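Local structure of probable chemoreceptor (Methyl-accepting chemotaxis) transmembrane protein (Rhizobium meliloti, 6D8V) at residues A[9-14]-A[263-268]; A[13-18]-A[248-253]; A[30-35]-A[59-64]; A[70-75]-A[151-156]; A[137-142]-A[209-214]. The protein is a chemoreceptor whose sensory domain binds quaternary ammonium compounds such as the betaine 1,1-dimethyl-prolinium, and probably relays their presence to the chemotaxis machinery. All coordinates share one frame; numbering follows the deposited sequence.

Interaction 1. Residues A[9-14]-A[263-268]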
# COMPACT_ATOMS: atom_id res chain seq x y z
N ASP A 9 19.58 -19.51 6.41
CA ASP A 9 18.54 -20.38 5.86
C ASP A 9 17.22 -20.22 6.61
O ASP A 9 16.19 -19.89 6.02
CB ASP A 9 19.00 -21.84 5.85
CG ASP A 9 20.15 -22.09 4.88
OD1 ASP A 9 20.28 -21.35 3.87
OD2 ASP A 9 20.93 -23.03 5.11
N GLY A 10 17.24 -20.45 7.93
CA GLY A 10 16.01 -20.35 8.71
C GLY A 10 15.27 -19.04 8.49
O GLY A 10 14.05 -19.02 8.28
N ALA A 11 16.00 -17.92 8.55
CA ALA A 11 15.40 -16.62 8.25
C ALA A 11 14.83 -16.57 6.83
O ALA A 11 13.74 -16.04 6.62
CB ALA A 11 16.44 -15.51 8.44
N LYS A 12 15.56 -17.13 5.86
CA LYS A 12 15.04 -17.18 4.49
C LYS A 12 13.73 -17.96 4.43
O LYS A 12 12.76 -17.53 3.80
CB LYS A 12 16.07 -17.81 3.56
CG LYS A 12 16.77 -16.84 2.65
CD LYS A 12 18.17 -17.33 2.36
CE LYS A 12 18.17 -18.71 1.71
NZ LYS A 12 19.56 -19.24 1.59
N THR A 13 13.69 -19.13 5.08
CA THR A 13 12.50 -19.97 5.05
C THR A 13 11.29 -19.23 5.61
O THR A 13 10.18 -19.34 5.09
CB THR A 13 12.75 -21.26 5.84
OG1 THR A 13 13.53 -22.16 5.04
CG2 THR A 13 11.44 -21.91 6.23
N GLU A 14 11.51 -18.46 6.67
CA GLU A 14 10.43 -17.72 7.31
C GLU A 14 10.08 -16.46 6.51
O GLU A 14 8.90 -16.09 6.42
CB GLU A 14 10.87 -17.39 8.73
CG GLU A 14 9.84 -16.80 9.65
CD GLU A 14 10.44 -16.52 11.01
OE1 GLU A 14 11.16 -17.40 11.53
OE2 GLU A 14 10.21 -15.41 11.55
N VAL A 263 11.29 -8.07 2.95
CA VAL A 263 11.10 -8.58 4.30
C VAL A 263 12.45 -8.48 5.00
O VAL A 263 13.48 -8.83 4.42
CB VAL A 263 10.58 -10.03 4.27
CG1 VAL A 263 10.49 -10.59 5.67
CG2 VAL A 263 9.23 -10.09 3.58
N LEU A 264 12.44 -7.95 6.20
CA LEU A 264 13.60 -7.96 7.07
C LEU A 264 13.29 -8.88 8.23
O LEU A 264 12.24 -8.74 8.87
CB LEU A 264 13.94 -6.56 7.60
CG LEU A 264 14.08 -5.41 6.62
CD1 LEU A 264 14.46 -4.16 7.40
CD2 LEU A 264 15.11 -5.72 5.55
N VAL A 265 14.19 -9.81 8.49
CA VAL A 265 14.00 -10.76 9.57
C VAL A 265 15.23 -10.65 10.46
O VAL A 265 16.36 -10.84 10.00
CB VAL A 265 13.77 -12.19 9.04
CG1 VAL A 265 14.67 -12.43 7.83
CG2 VAL A 265 13.98 -13.22 10.13
N ASP A 266 15.00 -10.29 11.72
CA ASP A 266 16.07 -10.03 12.67
C ASP A 266 16.18 -11.23 13.60
O ASP A 266 15.19 -11.62 14.24
CB ASP A 266 15.80 -8.75 13.45
CG ASP A 266 15.99 -7.48 12.61
OD1 ASP A 266 16.53 -7.59 11.49
OD2 ASP A 266 15.63 -6.38 13.07
N VAL A 267 17.37 -11.83 13.65
CA VAL A 267 17.62 -13.01 14.46
C VAL A 267 18.72 -12.67 15.45
O VAL A 267 19.83 -12.32 15.04
CB VAL A 267 18.00 -14.23 13.61
CG1 VAL A 267 18.02 -15.49 14.46
CG2 VAL A 267 17.02 -14.39 12.44
N PRO A 268 18.47 -12.73 16.75
CA PRO A 268 19.51 -12.43 17.73
C PRO A 268 20.46 -13.60 17.95
O PRO A 268 20.09 -14.78 17.83
CB PRO A 268 18.71 -12.12 19.01
CG PRO A 268 17.45 -12.91 18.85
CD PRO A 268 17.16 -13.00 17.38
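Val265 meets Ala11 with both methyls because its first torsion (chi1 38°) sets CG1 between the backbone N and carbonyl carbon and CG2 opposite the N, so that the fork opens toward the helix. The single methyl of Ala11 enters this fork: its CB lies 3.6 Å from Val265 CG1 and 3.8 Å from Val265 CG2. Two residues along the strand, Val267 CG2 reaches the same methyl from farther off, 4.2 Å from Ala11 CB. Helix and strand share no hydrogen bond here; the contact is buried and wholly apolar, and Ala11 also rests on Val248 of the adjoining strand 243-254. A glycine at Val265 would remove both branches and is likely to open a gap beneath the Ala11 methyl. On the other side of the helix, Lys12 NZ and Asp9 OD1 form a salt bridge of 3.2 Å. A long N-terminal helix laid across an antiparallel sheet is consistent with the second, C-terminal module of a double-Cache sensor.

Interaction 2. Residues A[13-18]-A[248-253]; sequences TEARAI and VVYPFS
The Tyr250 ring turns one face to the helix, and Ala15 and Arg16 share it: Ala15 CB sits 3.9 Å from the ring centroid in a CH-pi contact, while the backbone N of Arg16 lies above the rim of the same face. This is helix-on-sheet packing, in which the long helix 2-45 crosses the antiparallel sheet of the C-terminal half through strand 243-254. Phe252, whose ring edge has Tyr250 O in its plane, points to the same helix but makes its contacts farther along, at Ala19 and Ile22. With CG anti to the backbone N (chi1 -168°), the Tyr250 side chain reaches from the strand past Ala15, whose methyl CB comes 3.4 Å from Tyr250 CG near the base of the ring. Tyr250 OH then arrives beside Arg16, 3.4 Å from Arg16 CB. Were an alanine to stand in place of Tyr250, the Ala15 methyl would probably lose its aromatic surface and Arg16 NH1 its weak acceptor. Pro231 also touches the tyrosine. The Arg16 chain bends at its second and third torsions to bring the guanidinium obliquely to the phenol oxygen, the guanidinium and ring planes standing 64° apart. Arg16 NH1 donates a weak hydrogen bond of 2.8 Å to Tyr250 OH, poorly aligned at an N-H...O angle of 123°.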
# COMPACT_ATOMS: atom_id res chain seq x y z
N THR A 13 13.69 -19.13 5.08
CA THR A 13 12.50 -19.97 5.05
C THR A 13 11.29 -19.23 5.61
O THR A 13 10.18 -19.34 5.09
CB THR A 13 12.75 -21.26 5.84
OG1 THR A 13 13.53 -22.16 5.04
CG2 THR A 13 11.44 -21.91 6.23
N GLU A 14 11.51 -18.46 6.67
CA GLU A 14 10.43 -17.72 7.31
C GLU A 14 10.08 -16.46 6.51
O GLU A 14 8.90 -16.09 6.42
CB GLU A 14 10.87 -17.39 8.73
CG GLU A 14 9.84 -16.80 9.65
CD GLU A 14 10.44 -16.52 11.01
OE1 GLU A 14 11.16 -17.40 11.53
OE2 GLU A 14 10.21 -15.41 11.55
N ALA A 15 11.08 -15.80 5.91
CA ALA A 15 10.78 -14.67 5.03
C ALA A 15 10.00 -15.12 3.81
O ALA A 15 9.09 -14.42 3.37
CB ALA A 15 12.07 -13.96 4.59
N ARG A 16 10.34 -16.29 3.26
CA ARG A 16 9.55 -16.86 2.17
C ARG A 16 8.10 -17.03 2.59
O ARG A 16 7.18 -16.70 1.82
CB ARG A 16 10.17 -18.19 1.72
CG ARG A 16 9.38 -18.95 0.64
CD ARG A 16 10.31 -19.72 -0.30
NE ARG A 16 11.42 -20.37 0.39
CZ ARG A 16 12.70 -20.01 0.30
NH1 ARG A 16 13.05 -18.99 -0.49
NH2 ARG A 16 13.64 -20.66 0.97
N ALA A 17 7.86 -17.51 3.81
CA ALA A 17 6.49 -17.60 4.33
C ALA A 17 5.83 -16.23 4.45
O ALA A 17 4.66 -16.07 4.09
CB ALA A 17 6.50 -18.32 5.68
N ILE A 18 6.56 -15.24 4.99
CA ILE A 18 5.98 -13.91 5.19
C ILE A 18 5.66 -13.26 3.86
O ILE A 18 4.64 -12.58 3.72
CB ILE A 18 6.93 -13.02 6.02
CG1 ILE A 18 7.16 -13.59 7.43
CG2 ILE A 18 6.45 -11.56 6.02
CD1 ILE A 18 5.87 -13.91 8.18
N VAL A 248 18.51 -10.21 7.98
CA VAL A 248 18.35 -10.83 6.68
C VAL A 248 17.31 -10.03 5.89
O VAL A 248 16.22 -9.75 6.40
CB VAL A 248 17.93 -12.30 6.80
CG1 VAL A 248 17.59 -12.85 5.43
CG2 VAL A 248 19.04 -13.12 7.42
N VAL A 249 17.66 -9.67 4.66
CA VAL A 249 16.76 -8.93 3.78
C VAL A 249 16.30 -9.87 2.67
O VAL A 249 17.10 -10.63 2.11
CB VAL A 249 17.45 -7.68 3.20
CG1 VAL A 249 18.24 -6.98 4.29
CG2 VAL A 249 18.36 -8.05 2.07
N TYR A 250 15.00 -9.83 2.37
CA TYR A 250 14.38 -10.80 1.46
C TYR A 250 13.45 -10.04 0.52
O TYR A 250 12.29 -9.76 0.86
CB TYR A 250 13.63 -11.87 2.25
CG TYR A 250 13.18 -13.08 1.46
CD1 TYR A 250 14.02 -14.18 1.29
CD2 TYR A 250 11.90 -13.14 0.91
CE1 TYR A 250 13.61 -15.29 0.59
CE2 TYR A 250 11.48 -14.25 0.21
CZ TYR A 250 12.33 -15.33 0.04
OH TYR A 250 11.90 -16.43 -0.67
N PRO A 251 13.93 -9.68 -0.67
CA PRO A 251 13.04 -9.07 -1.66
C PRO A 251 12.02 -10.08 -2.16
O PRO A 251 12.26 -11.29 -2.18
CB PRO A 251 14.00 -8.65 -2.79
CG PRO A 251 15.22 -9.48 -2.59
CD PRO A 251 15.33 -9.71 -1.12
N PHE A 252 10.85 -9.56 -2.54
CA PHE A 252 9.81 -10.39 -3.12
C PHE A 252 8.89 -9.50 -3.96
O PHE A 252 8.51 -8.41 -3.53
CB PHE A 252 9.01 -11.13 -2.04
CG PHE A 252 8.22 -10.23 -1.14
CD1 PHE A 252 8.84 -9.54 -0.11
CD2 PHE A 252 6.86 -10.07 -1.32
CE1 PHE A 252 8.12 -8.72 0.72
CE2 PHE A 252 6.13 -9.25 -0.49
CZ PHE A 252 6.76 -8.57 0.53
N SER A 253 8.53 -9.99 -5.15
CA SER A 253 7.71 -9.22 -6.08
C SER A 253 6.25 -9.20 -5.66
O SER A 253 5.69 -10.21 -5.22
CB SER A 253 7.81 -9.80 -7.49
OG SER A 253 8.99 -9.38 -8.13

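Interaction 3. Residues A[30-35]-A[59-64]; sequences AAAART and KANLEQ
Asn61 directs its carboxamide at the Ala32 turn of helix 2-45, with its two ends in different surroundings. As modelled, Asn61 OD1 lies against a methyl, 3.3 Å from Ala32 CB, while ND2 reaches the backbone carbonyl of the same residue. The latter is a weak hydrogen bond: Asn61 ND2 stands 3.4 Å from Ala32 O, with an N-H...O angle of 148°. Asn61 OD1 is also 3.5 Å from Ala32 O, an approach of two acceptors that adds no bond. Asn61 and Ala32 point their CB atoms toward each other; their CA atoms are 6.7 Å apart, consistent with the small side chain of Ala32. Ala33 turns the other way, onto Tyr156 and Val170 of the sheet, and Asn61 touches Val170 too, so the short helix 60-64 is packed against both the long helix and the sheet of the first Cache (PDC) module. One turn on, Thr35 OG1 and Thr35 N both donate to Ala31 O, from opposite faces of its plane. Across the interface a buried amide offers one weak bond to a helix carbonyl, so the polar link is slight, and the amide is probably held as much by neighbours such as Val170.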
# COMPACT_ATOMS: atom_id res chain seq x y z
N ALA A 30 -5.21 -5.74 -5.02
CA ALA A 30 -5.00 -5.24 -6.37
C ALA A 30 -6.11 -5.71 -7.31
O ALA A 30 -6.63 -4.93 -8.11
CB ALA A 30 -3.63 -5.68 -6.89
N ALA A 31 -6.49 -6.99 -7.20
CA ALA A 31 -7.58 -7.51 -8.02
C ALA A 31 -8.91 -6.82 -7.70
O ALA A 31 -9.69 -6.51 -8.61
CB ALA A 31 -7.72 -9.01 -7.81
N ALA A 32 -9.18 -6.59 -6.41
CA ALA A 32 -10.40 -5.88 -6.04
C ALA A 32 -10.37 -4.43 -6.52
O ALA A 32 -11.41 -3.89 -6.91
CB ALA A 32 -10.60 -5.92 -4.52
N ALA A 33 -9.20 -3.80 -6.52
CA ALA A 33 -9.11 -2.45 -7.07
C ALA A 33 -9.36 -2.47 -8.58
O ALA A 33 -10.16 -1.68 -9.09
CB ALA A 33 -7.75 -1.83 -6.74
N ARG A 34 -8.69 -3.37 -9.30
CA ARG A 34 -8.86 -3.44 -10.75
C ARG A 34 -10.31 -3.73 -11.13
O ARG A 34 -10.85 -3.13 -12.07
CB ARG A 34 -7.92 -4.48 -11.36
CG ARG A 34 -8.03 -4.61 -12.88
CD ARG A 34 -6.90 -5.44 -13.51
NE ARG A 34 -6.91 -5.35 -14.97
CZ ARG A 34 -5.96 -5.83 -15.77
NH1 ARG A 34 -4.89 -6.43 -15.25
NH2 ARG A 34 -6.07 -5.70 -17.08
N THR A 35 -10.96 -4.66 -10.43
CA THR A 35 -12.38 -4.90 -10.65
C THR A 35 -13.19 -3.62 -10.45
O THR A 35 -14.04 -3.28 -11.29
CB THR A 35 -12.90 -5.99 -9.71
OG1 THR A 35 -12.36 -7.26 -10.10
CG2 THR A 35 -14.42 -6.05 -9.76
N LYS A 59 -18.15 1.65 -1.86
CA LYS A 59 -18.06 1.13 -0.50
C LYS A 59 -17.92 -0.38 -0.46
O LYS A 59 -17.51 -0.93 0.57
CB LYS A 59 -19.28 1.58 0.31
CG LYS A 59 -19.19 1.31 1.80
CD LYS A 59 -20.32 2.00 2.55
CE LYS A 59 -20.34 1.62 4.02
NZ LYS A 59 -21.40 2.36 4.76
N ALA A 60 -18.25 -1.07 -1.56
CA ALA A 60 -18.20 -2.53 -1.58
C ALA A 60 -16.81 -3.05 -1.29
O ALA A 60 -16.66 -4.12 -0.68
CB ALA A 60 -18.69 -3.05 -2.93
N ASN A 61 -15.77 -2.32 -1.72
CA ASN A 61 -14.41 -2.82 -1.58
C ASN A 61 -13.96 -2.89 -0.13
O ASN A 61 -13.05 -3.66 0.19
CB ASN A 61 -13.45 -1.93 -2.37
CG ASN A 61 -13.06 -2.54 -3.70
OD1 ASN A 61 -13.02 -3.77 -3.85
ND2 ASN A 61 -12.75 -1.69 -4.67
N LEU A 62 -14.56 -2.08 0.75
CA LEU A 62 -14.22 -2.14 2.17
C LEU A 62 -15.07 -3.17 2.92
O LEU A 62 -14.59 -3.79 3.88
CB LEU A 62 -14.38 -0.77 2.82
CG LEU A 62 -13.27 0.26 2.63
CD1 LEU A 62 -13.57 1.51 3.45
CD2 LEU A 62 -11.90 -0.31 3.00
N GLU A 63 -16.32 -3.35 2.50
CA GLU A 63 -17.17 -4.35 3.15
C GLU A 63 -16.70 -5.77 2.86
O GLU A 63 -16.97 -6.68 3.66
CB GLU A 63 -18.62 -4.18 2.69
CG GLU A 63 -19.33 -2.95 3.23
CD GLU A 63 -20.77 -2.87 2.73
OE1 GLU A 63 -20.99 -2.33 1.62
OE2 GLU A 63 -21.68 -3.36 3.44
N GLN A 64 -16.00 -6.01 1.75
CA GLN A 64 -15.63 -7.37 1.38
C GLN A 64 -14.18 -7.73 1.69
O GLN A 64 -13.85 -8.92 1.71
CB GLN A 64 -15.88 -7.62 -0.12
CG GLN A 64 -17.26 -7.22 -0.63
CD GLN A 64 -18.40 -8.03 -0.03
OE1 GLN A 64 -18.29 -9.25 0.17
NE2 GLN A 64 -19.51 -7.35 0.26

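Interaction 4. Residues A[70-75]-A[151-156]. With PBE (1,1-dimethyl-prolinium), chain C.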
# COMPACT_ATOMS: atom_id res chain seq x y z
N GLY A 70 -9.19 1.72 3.03
CA GLY A 70 -10.05 2.68 2.36
C GLY A 70 -10.12 2.42 0.88
O GLY A 70 -9.24 1.78 0.29
N SER A 71 -11.19 2.94 0.27
CA SER A 71 -11.46 2.80 -1.15
C SER A 71 -11.81 4.18 -1.69
O SER A 71 -12.65 4.88 -1.10
CB SER A 71 -12.61 1.81 -1.40
OG SER A 71 -12.75 1.48 -2.77
N TRP A 72 -11.19 4.58 -2.80
CA TRP A 72 -11.36 5.95 -3.27
C TRP A 72 -11.43 5.97 -4.79
O TRP A 72 -11.27 4.95 -5.47
CB TRP A 72 -10.23 6.84 -2.76
CG TRP A 72 -8.88 6.23 -2.92
CD1 TRP A 72 -8.21 5.44 -2.02
CD2 TRP A 72 -8.01 6.34 -4.06
NE1 TRP A 72 -6.99 5.07 -2.52
CE2 TRP A 72 -6.85 5.60 -3.77
CE3 TRP A 72 -8.11 6.99 -5.29
CZ2 TRP A 72 -5.79 5.50 -4.67
CZ3 TRP A 72 -7.06 6.88 -6.18
CH2 TRP A 72 -5.92 6.15 -5.86
N PHE A 73 -11.69 7.17 -5.32
CA PHE A 73 -11.67 7.42 -6.75
C PHE A 73 -11.43 8.90 -7.00
O PHE A 73 -12.24 9.74 -6.59
CB PHE A 73 -12.98 6.98 -7.41
CG PHE A 73 -13.16 7.52 -8.80
CD1 PHE A 73 -12.36 7.07 -9.83
CD2 PHE A 73 -14.10 8.51 -9.06
CE1 PHE A 73 -12.51 7.58 -11.11
CE2 PHE A 73 -14.26 9.02 -10.34
CZ PHE A 73 -13.46 8.55 -11.36
N ALA A 74 -10.33 9.22 -7.68
CA ALA A 74 -10.05 10.57 -8.13
C ALA A 74 -10.37 10.67 -9.62
O ALA A 74 -9.83 9.92 -10.43
CB ALA A 74 -8.60 10.96 -7.87
N GLU A 75 -11.25 11.60 -9.96
CA GLU A 75 -11.78 11.72 -11.31
C GLU A 75 -11.05 12.82 -12.08
O GLU A 75 -10.93 13.95 -11.59
CB GLU A 75 -13.28 12.02 -11.27
CG GLU A 75 -13.80 12.79 -12.47
CD GLU A 75 -14.16 14.22 -12.13
OE1 GLU A 75 -13.69 14.73 -11.09
OE2 GLU A 75 -14.91 14.85 -12.91
N MET A 151 -0.20 5.18 5.00
CA MET A 151 -0.72 4.07 4.22
C MET A 151 -0.00 4.01 2.88
O MET A 151 0.64 4.97 2.45
CB MET A 151 -2.22 4.24 3.96
CG MET A 151 -2.51 5.49 3.16
SD MET A 151 -4.24 5.80 2.84
CE MET A 151 -4.90 5.83 4.50
N THR A 152 -0.12 2.86 2.22
CA THR A 152 0.26 2.67 0.84
C THR A 152 -0.99 2.43 0.01
O THR A 152 -1.96 1.84 0.50
CB THR A 152 1.21 1.47 0.68
OG1 THR A 152 1.68 1.41 -0.67
CG2 THR A 152 0.49 0.18 1.02
N SER A 153 -0.98 2.87 -1.25
CA SER A 153 -2.18 2.84 -2.08
C SER A 153 -1.95 2.05 -3.36
O SER A 153 -0.96 2.27 -4.07
CB SER A 153 -2.64 4.26 -2.40
OG SER A 153 -3.20 4.86 -1.26
N ILE A 154 -2.89 1.16 -3.66
CA ILE A 154 -2.93 0.41 -4.90
C ILE A 154 -3.97 1.09 -5.79
O ILE A 154 -5.15 1.15 -5.45
CB ILE A 154 -3.26 -1.06 -4.66
CG1 ILE A 154 -2.13 -1.70 -3.84
CG2 ILE A 154 -3.44 -1.81 -5.96
CD1 ILE A 154 -2.39 -3.13 -3.45
N ALA A 155 -3.52 1.64 -6.92
CA ALA A 155 -4.38 2.44 -7.77
C ALA A 155 -4.36 1.90 -9.19
O ALA A 155 -3.33 1.40 -9.67
CB ALA A 155 -3.97 3.91 -7.77
N TYR A 156 -5.51 2.00 -9.86
CA TYR A 156 -5.72 1.53 -11.21
C TYR A 156 -6.38 2.63 -12.03
O TYR A 156 -7.18 3.41 -11.51
CB TYR A 156 -6.60 0.27 -11.24
CG TYR A 156 -5.82 -1.01 -11.17
CD1 TYR A 156 -5.51 -1.59 -9.94
CD2 TYR A 156 -5.39 -1.66 -12.32
CE1 TYR A 156 -4.79 -2.78 -9.87
CE2 TYR A 156 -4.66 -2.83 -12.26
CZ TYR A 156 -4.37 -3.38 -11.03
OH TYR A 156 -3.65 -4.55 -10.96
N PBE C . -6.50 8.90 -0.43
CD PBE C . -6.21 8.38 -1.59
CA PBE C . -5.33 9.86 -0.24
CB PBE C . -5.23 10.52 -1.67
CG PBE C . -5.59 9.61 -2.47
CE PBE C . -7.80 9.60 -0.50
CF PBE C . -6.50 7.86 0.62
C PBE C . -5.48 10.86 0.80
O PBE C . -4.72 11.87 0.79
OXT PBE C . -6.32 10.72 1.72
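Trp72 touches both the bound 1,1-dimethyl-prolinium, over one face, and strand 151-156, with the far end of its indole. The ligand's ring carbon CD, a neighbour of the quaternary nitrogen, sits 3.4 Å above the indole plane, offset toward the rim, with Trp72 NE1 the nearest ring atom at 3.5 Å. Met151 contributes its sulfur, SD being 3.8 Å from the N-methyl carbon CF of the ligand. Behind this first shell Trp72 CH2 is 3.5 Å from Ala155 CB, and Ser153 CB lies near CZ2. A first torsion of 46°, with CG between the backbone N and carbonyl carbon, swings the indole off its own strand to reach there. Trp72 NE1 passes Ser153 OG at 4.0 Å without bonding to it; both instead hydrogen-bond Asp171 OD1, on the strand 163-173 that pairs with each of the two, and Ser153 OG has a further bond with Tyr140 OH. The two strands are not sheet neighbours, their axes passing 9.1 Å apart at 44°. Together with Tyr102, Phe116, Tyr140 and Trp124, which meets it edge-to-face, the indole gives the pocket the look of an aromatic cage for a quaternary ammonium. Gly144 N and Glu143 N bond the ligand, while its cationic end, lacking any N-H to donate, is met by pi surface and sulfur, and nearby Asp171 would probably add electrostatic attraction.

Interaction 5. Residues A[137-142]-A[209-214]. With PBE (1,1-dimethyl-prolinium), chain C.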
# COMPACT_ATOMS: atom_id res chain seq x y z
N THR A 137 2.00 2.75 -4.31
CA THR A 137 2.72 3.96 -3.94
C THR A 137 3.75 3.70 -2.84
O THR A 137 3.65 2.76 -2.05
CB THR A 137 1.76 5.05 -3.46
OG1 THR A 137 1.22 4.68 -2.18
CG2 THR A 137 0.62 5.24 -4.45
N GLN A 138 4.74 4.57 -2.79
CA GLN A 138 5.59 4.64 -1.62
C GLN A 138 4.74 5.09 -0.44
O GLN A 138 3.75 5.80 -0.61
CB GLN A 138 6.76 5.60 -1.83
CG GLN A 138 7.83 5.09 -2.79
CD GLN A 138 8.64 3.93 -2.24
OE1 GLN A 138 8.56 3.61 -1.05
NE2 GLN A 138 9.42 3.29 -3.10
N PRO A 139 5.11 4.67 0.77
CA PRO A 139 4.30 5.02 1.94
C PRO A 139 4.18 6.53 2.09
O PRO A 139 5.17 7.26 1.99
CB PRO A 139 5.06 4.37 3.10
CG PRO A 139 6.42 4.17 2.60
CD PRO A 139 6.31 3.91 1.14
N TYR A 140 2.95 6.99 2.30
CA TYR A 140 2.68 8.41 2.41
C TYR A 140 1.58 8.62 3.45
O TYR A 140 0.78 7.72 3.73
CB TYR A 140 2.26 9.03 1.07
CG TYR A 140 0.87 8.60 0.63
CD1 TYR A 140 0.66 7.37 0.02
CD2 TYR A 140 -0.23 9.41 0.84
CE1 TYR A 140 -0.59 6.96 -0.37
CE2 TYR A 140 -1.50 9.02 0.45
CZ TYR A 140 -1.67 7.79 -0.15
OH TYR A 140 -2.93 7.39 -0.54
N LEU A 141 1.57 9.83 4.02
CA LEU A 141 0.55 10.21 4.98
C LEU A 141 -0.70 10.67 4.25
O LEU A 141 -0.67 11.66 3.52
CB LEU A 141 1.08 11.32 5.89
CG LEU A 141 0.00 12.02 6.73
CD1 LEU A 141 -0.65 11.03 7.69
CD2 LEU A 141 0.53 13.23 7.50
N ALA A 142 -1.81 9.95 4.47
CA ALA A 142 -3.07 10.23 3.80
C ALA A 142 -3.75 11.48 4.37
O ALA A 142 -3.70 11.74 5.57
CB ALA A 142 -4.01 9.03 3.92
N LEU A 209 10.48 5.65 12.42
CA LEU A 209 11.19 5.22 11.22
C LEU A 209 10.29 5.04 10.00
O LEU A 209 10.81 4.92 8.89
CB LEU A 209 11.93 3.90 11.48
CG LEU A 209 13.21 4.00 12.30
CD1 LEU A 209 13.80 2.63 12.63
CD2 LEU A 209 14.23 4.85 11.56
N LEU A 210 8.97 5.00 10.17
CA LEU A 210 8.12 4.69 9.03
C LEU A 210 8.24 5.75 7.95
O LEU A 210 8.37 6.95 8.24
CB LEU A 210 6.67 4.54 9.47
CG LEU A 210 6.47 3.34 10.39
CD1 LEU A 210 5.08 3.33 11.01
CD2 LEU A 210 6.72 2.08 9.62
N MET A 211 8.21 5.31 6.69
CA MET A 211 8.18 6.21 5.55
C MET A 211 9.55 6.81 5.27
O MET A 211 9.76 7.44 4.23
CB MET A 211 7.16 7.33 5.79
CG MET A 211 5.73 6.98 5.42
SD MET A 211 4.61 8.35 5.69
CE MET A 211 5.46 9.66 4.82
N LYS A 212 10.49 6.64 6.20
CA LYS A 212 11.86 7.08 6.00
C LYS A 212 12.67 6.00 5.30
O LYS A 212 12.33 4.81 5.36
CB LYS A 212 12.51 7.44 7.33
CG LYS A 212 11.81 8.56 8.07
CD LYS A 212 12.65 9.07 9.24
CE LYS A 212 12.04 10.31 9.91
NZ LYS A 212 10.82 10.02 10.69
N GLU A 213 13.74 6.42 4.62
CA GLU A 213 14.59 5.49 3.90
C GLU A 213 15.54 4.78 4.86
O GLU A 213 16.02 5.36 5.84
CB GLU A 213 15.39 6.21 2.81
CG GLU A 213 16.23 5.27 1.95
CD GLU A 213 16.84 5.97 0.75
OE1 GLU A 213 16.89 7.21 0.73
OE2 GLU A 213 17.26 5.26 -0.19
N TYR A 214 15.80 3.51 4.57
CA TYR A 214 16.72 2.75 5.39
C TYR A 214 18.12 3.34 5.28
O TYR A 214 18.62 3.58 4.17
CB TYR A 214 16.72 1.29 4.97
CG TYR A 214 17.56 0.39 5.84
CD1 TYR A 214 18.91 0.20 5.58
CD2 TYR A 214 16.99 -0.26 6.93
CE1 TYR A 214 19.68 -0.62 6.38
CE2 TYR A 214 17.75 -1.09 7.74
CZ TYR A 214 19.09 -1.26 7.46
OH TYR A 214 19.85 -2.08 8.27
N PBE C . -6.50 8.90 -0.43
CD PBE C . -6.21 8.38 -1.59
CA PBE C . -5.33 9.86 -0.24
CB PBE C . -5.23 10.52 -1.67
CG PBE C . -5.59 9.61 -2.47
CE PBE C . -7.80 9.60 -0.50
CF PBE C . -6.50 7.86 0.62
C PBE C . -5.48 10.86 0.80
O PBE C . -4.72 11.87 0.79
OXT PBE C . -6.32 10.72 1.72
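Met211 reaches across to Pro139 with a chain that is extended and then bent. Its CG lies anti to the carbonyl carbon, the second torsion is fully extended, and a turn at the third (chi3 52°) folds CE back toward the Pro139-Tyr140 backbone. Met211 CG packs on the proline, 3.6 Å from Pro139 CB, the two side chains running antiparallel alongside one another. Beyond it, Met211 SD lies 3.8 Å from Leu141 N, and Met211 CE comes 3.7 Å from Pro139 O. Met211 holds the third position of a type II turn from Leu209 to Lys212, with a positive phi of 77°. The contact joins the ligand-binding first Cache module, through Pro139 and the start of strand 140-142, to a loop of the second half between strand 191-195 and helix 219-228. Tyr140 turns away from the methionine: its CG stands between its backbone N and carbonyl carbon (chi1 71°), which carries the ring to the ligand. There 1,1-dimethyl-prolinium CA lies at the ring edge, in plane, 3.5 Å from Tyr140 OH, which is itself hydrogen-bonded to Ser153 OG. Ala142 CB adds a methyl 3.6 Å from the ligand's OXT.

How the interactions relate
From the N terminus, helix 2-45 supplies the first partner of interactions 1, 2 and 3. Interaction 3 closes early, when helix 60-64 returns to the long helix, and it precedes interactions 4 and 5 in series. Those two cross: 70-75 opens, 137-142 follows, 151-156 closes interaction 4, and 209-214 closes interaction 5. Both touch the ligand, and interaction 5 ties its module to the C-terminal half. The chain then reaches 248-253 and 263-268, neighbouring strands of one sheet, which close interactions 2 and 1 on overlapping parts of the helix; the two wide loops enclose the other three contacts. Interactions 1 and 3, both on that helix, have centres about 32 Å apart.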